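Local coordinates for techylectin-5A (PDB 1JC9), which agglutinates bacteria and human erythrocytes in horseshoe crab innate immunity by recognizing acetyl group-containing substances on their surfaces, at residues G87-I92 with E256-P261. Sequence-based numbering, arbitrary orientation.
Sequences GGWTVI and EMKIRP
Arg-260 packs on one face of the Trp-89 indole through its CB and its guanidinium. CB lies over the six-membered ring, 3.7 Å from the centroid, in a CH-pi contact; CG passes Gly-88 O, and CD comes close to Gly-87 O. A bend at chi3 (75°) then turns the guanidinium back over the indole, its plane 21° from the ring and its centre above Trp-89 CZ2. At the tip, NH1 donates in plane to Gly-87 O (2.9 Å, 162°), while NH2 forms a salt bridge with Asp-85. Arginine suits this place by offering alkyl stem, flat cation and in-plane donors; tryptophan, by its two broad faces. The opposite face meets CD of Lys-258, a residue long enough to pack there while its ammonium pairs with Glu-256, Asp-81 and Asp-144; Trp-89 NE1 donates to Thr-84 O. On the other face of the sheet from Lys-258, beta-branched Thr-90 and Ile-259, apt for strands, form an antiparallel hydrogen-bonded pair. A water joins Ile-259 O to Gly-88 O and Thr-90 OG1, which also bonds Cys-49 N. Gly-88, at positive phi, suits the G1 bulge opposite Asp-81. Buried in the fibrinogen-like domain, this pairing sets strand 250-261 between strands 89-95 and 139-146, with strand 76-81 beyond 89-95.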
ATOM      1  N   GLY A  87       4.768  10.669  13.663  1.00 25.97           N
ATOM      2  CA  GLY A  87       4.154  11.311  12.515  1.00 24.91           C
ATOM      3  C   GLY A  87       5.068  11.464  11.312  1.00 23.54           C
ATOM      4  O   GLY A  87       6.151  10.878  11.252  1.00 22.19           O
ATOM      5  N   GLY A  88       4.612  12.250  10.342  1.00 23.79           N
ATOM      6  CA  GLY A  88       5.396  12.481   9.141  1.00 22.12           C
ATOM      7  C   GLY A  88       5.215  11.405   8.090  1.00 21.70           C
ATOM      8  O   GLY A  88       5.983  11.344   7.125  1.00 20.49           O
ATOM      9  N   TRP A  89       4.199  10.561   8.266  1.00 19.47           N
ATOM     10  CA  TRP A  89       3.934   9.475   7.322  1.00 17.86           C
ATOM     11  C   TRP A  89       3.013   9.896   6.188  1.00 17.21           C
ATOM     12  O   TRP A  89       1.982  10.531   6.418  1.00 18.74           O
ATOM     13  CB  TRP A  89       3.288   8.274   8.028  1.00 17.86           C
ATOM     14  CG  TRP A  89       4.092   7.658   9.131  1.00 19.49           C
ATOM     15  CD1 TRP A  89       4.000   7.936  10.469  1.00 19.73           C
ATOM     16  CD2 TRP A  89       5.088   6.632   9.002  1.00 18.85           C
ATOM     17  NE1 TRP A  89       4.874   7.143  11.178  1.00 19.66           N
ATOM     18  CE2 TRP A  89       5.554   6.335  10.304  1.00 19.19           C
ATOM     19  CE3 TRP A  89       5.630   5.933   7.914  1.00 18.07           C
ATOM     20  CZ2 TRP A  89       6.540   5.366  10.548  1.00 19.24           C
ATOM     21  CZ3 TRP A  89       6.612   4.969   8.157  1.00 18.83           C
ATOM     22  CH2 TRP A  89       7.054   4.696   9.465  1.00 17.08           C
ATOM     23  N   THR A  90       3.384   9.544   4.962  1.00 17.58           N
ATOM     24  CA  THR A  90       2.548   9.855   3.808  1.00 16.86           C
ATOM     25  C   THR A  90       1.809   8.557   3.529  1.00 16.70           C
ATOM     26  O   THR A  90       2.430   7.536   3.242  1.00 17.42           O
ATOM     27  CB  THR A  90       3.388  10.241   2.571  1.00 16.03           C
ATOM     28  OG1 THR A  90       4.192  11.383   2.881  1.00 17.28           O
ATOM     29  CG2 THR A  90       2.486  10.574   1.391  1.00 14.80           C
ATOM     30  N   VAL A  91       0.487   8.584   3.630  1.00 16.77           N
ATOM     31  CA  VAL A  91      -0.296   7.376   3.412  1.00 18.22           C
ATOM     32  C   VAL A  91      -0.494   7.128   1.924  1.00 17.59           C
ATOM     33  O   VAL A  91      -0.870   8.040   1.186  1.00 17.49           O
ATOM     34  CB  VAL A  91      -1.667   7.477   4.123  1.00 17.98           C
ATOM     35  CG1 VAL A  91      -2.449   6.182   3.948  1.00 18.82           C
ATOM     36  CG2 VAL A  91      -1.457   7.772   5.609  1.00 19.21           C
ATOM     37  N   ILE A  92      -0.233   5.899   1.482  1.00 16.64           N
ATOM     38  CA  ILE A  92      -0.384   5.568   0.072  1.00 16.92           C
ATOM     39  C   ILE A  92      -1.509   4.577  -0.204  1.00 17.06           C
ATOM     40  O   ILE A  92      -1.862   4.352  -1.360  1.00 16.60           O
ATOM     41  CB  ILE A  92       0.937   5.005  -0.530  1.00 18.22           C
ATOM     42  CG1 ILE A  92       1.292   3.666   0.118  1.00 17.76           C
ATOM     43  CG2 ILE A  92       2.069   6.010  -0.338  1.00 17.44           C
ATOM     44  CD1 ILE A  92       2.511   2.990  -0.509  1.00 19.18           C
ATOM     45  N   GLU A 256      -3.463   0.022   6.485  1.00 21.42           N
ATOM     46  CA  GLU A 256      -2.899   1.226   5.885  1.00 20.85           C
ATOM     47  C   GLU A 256      -1.445   0.976   5.533  1.00 20.69           C
ATOM     48  O   GLU A 256      -0.732   0.288   6.261  1.00 20.88           O
ATOM     49  CB  GLU A 256      -2.938   2.422   6.843  1.00 22.28           C
ATOM     50  CG  GLU A 256      -4.307   2.930   7.243  1.00 25.47           C
ATOM     51  CD  GLU A 256      -4.215   4.225   8.034  1.00 26.25           C
ATOM     52  OE1 GLU A 256      -3.172   4.451   8.684  1.00 28.79           O
ATOM     53  OE2 GLU A 256      -5.182   5.013   8.014  1.00 28.58           O
ATOM     54  N   MET A 257      -1.022   1.535   4.405  1.00 20.41           N
ATOM     55  CA  MET A 257       0.357   1.441   3.951  1.00 20.68           C
ATOM     56  C   MET A 257       0.807   2.899   3.916  1.00 19.16           C
ATOM     57  O   MET A 257       0.118   3.751   3.356  1.00 18.12           O
ATOM     58  CB  MET A 257       0.417   0.806   2.561  1.00 20.01           C
ATOM     59  CG  MET A 257      -0.003  -0.665   2.560  1.00 19.69           C
ATOM     60  SD  MET A 257      -0.303  -1.337   0.912  1.00 20.50           S
ATOM     61  CE  MET A 257       1.345  -1.233   0.203  1.00 19.27           C
ATOM     62  N   LYS A 258       1.945   3.193   4.537  1.00 18.90           N
ATOM     63  CA  LYS A 258       2.437   4.565   4.596  1.00 18.75           C
ATOM     64  C   LYS A 258       3.959   4.611   4.564  1.00 19.02           C
ATOM     65  O   LYS A 258       4.628   3.692   5.048  1.00 17.33           O
ATOM     66  CB  LYS A 258       1.914   5.227   5.872  1.00 16.85           C
ATOM     67  CG  LYS A 258       2.308   4.473   7.144  1.00 18.42           C
ATOM     68  CD  LYS A 258       1.506   4.912   8.369  1.00 19.32           C
ATOM     69  CE  LYS A 258       0.071   4.431   8.286  1.00 20.58           C
ATOM     70  NZ  LYS A 258      -0.684   4.708   9.538  1.00 20.00           N
ATOM     71  N   ILE A 259       4.504   5.692   4.005  1.00 18.90           N
ATOM     72  CA  ILE A 259       5.950   5.836   3.904  1.00 19.08           C
ATOM     73  C   ILE A 259       6.503   7.067   4.621  1.00 17.79           C
ATOM     74  O   ILE A 259       5.799   8.056   4.820  1.00 18.02           O
ATOM     75  CB  ILE A 259       6.393   5.828   2.407  1.00 20.66           C
ATOM     76  CG1 ILE A 259       5.646   6.889   1.597  1.00 24.15           C
ATOM     77  CG2 ILE A 259       6.063   4.478   1.785  1.00 17.16           C
ATOM     78  CD1 ILE A 259       6.077   8.292   1.857  1.00 32.94           C
ATOM     79  N   ARG A 260       7.765   6.982   5.030  1.00 18.21           N
ATOM     80  CA  ARG A 260       8.454   8.070   5.729  1.00 20.00           C
ATOM     81  C   ARG A 260       9.939   7.927   5.421  1.00 21.52           C
ATOM     82  O   ARG A 260      10.449   6.813   5.334  1.00 20.28           O
ATOM     83  CB  ARG A 260       8.231   7.964   7.242  1.00 21.83           C
ATOM     84  CG  ARG A 260       8.808   9.120   8.048  1.00 23.58           C
ATOM     85  CD  ARG A 260       8.321   9.104   9.494  1.00 22.34           C
ATOM     86  NE  ARG A 260       8.971   8.081  10.308  1.00 21.78           N
ATOM     87  CZ  ARG A 260       8.684   7.865  11.590  1.00 23.08           C
ATOM     88  NH1 ARG A 260       7.759   8.598  12.198  1.00 20.75           N
ATOM     89  NH2 ARG A 260       9.327   6.923  12.270  1.00 24.97           N
ATOM     90  N   PRO A 261      10.654   9.049   5.253  1.00 22.62           N
ATOM     91  CA  PRO A 261      12.086   8.957   4.952  1.00 24.32           C
ATOM     92  C   PRO A 261      12.857   8.186   6.019  1.00 25.51           C
ATOM     93  O   PRO A 261      12.570   8.301   7.209  1.00 25.28           O
ATOM     94  CB  PRO A 261      12.521  10.423   4.874  1.00 23.98           C
ATOM     95  CG  PRO A 261      11.276  11.127   4.440  1.00 22.71           C
ATOM     96  CD  PRO A 261      10.215  10.454   5.286  1.00 22.80           C
TER
HETATM   97  O   HOH W   1       6.565  10.959   4.451  1.00 16.33           O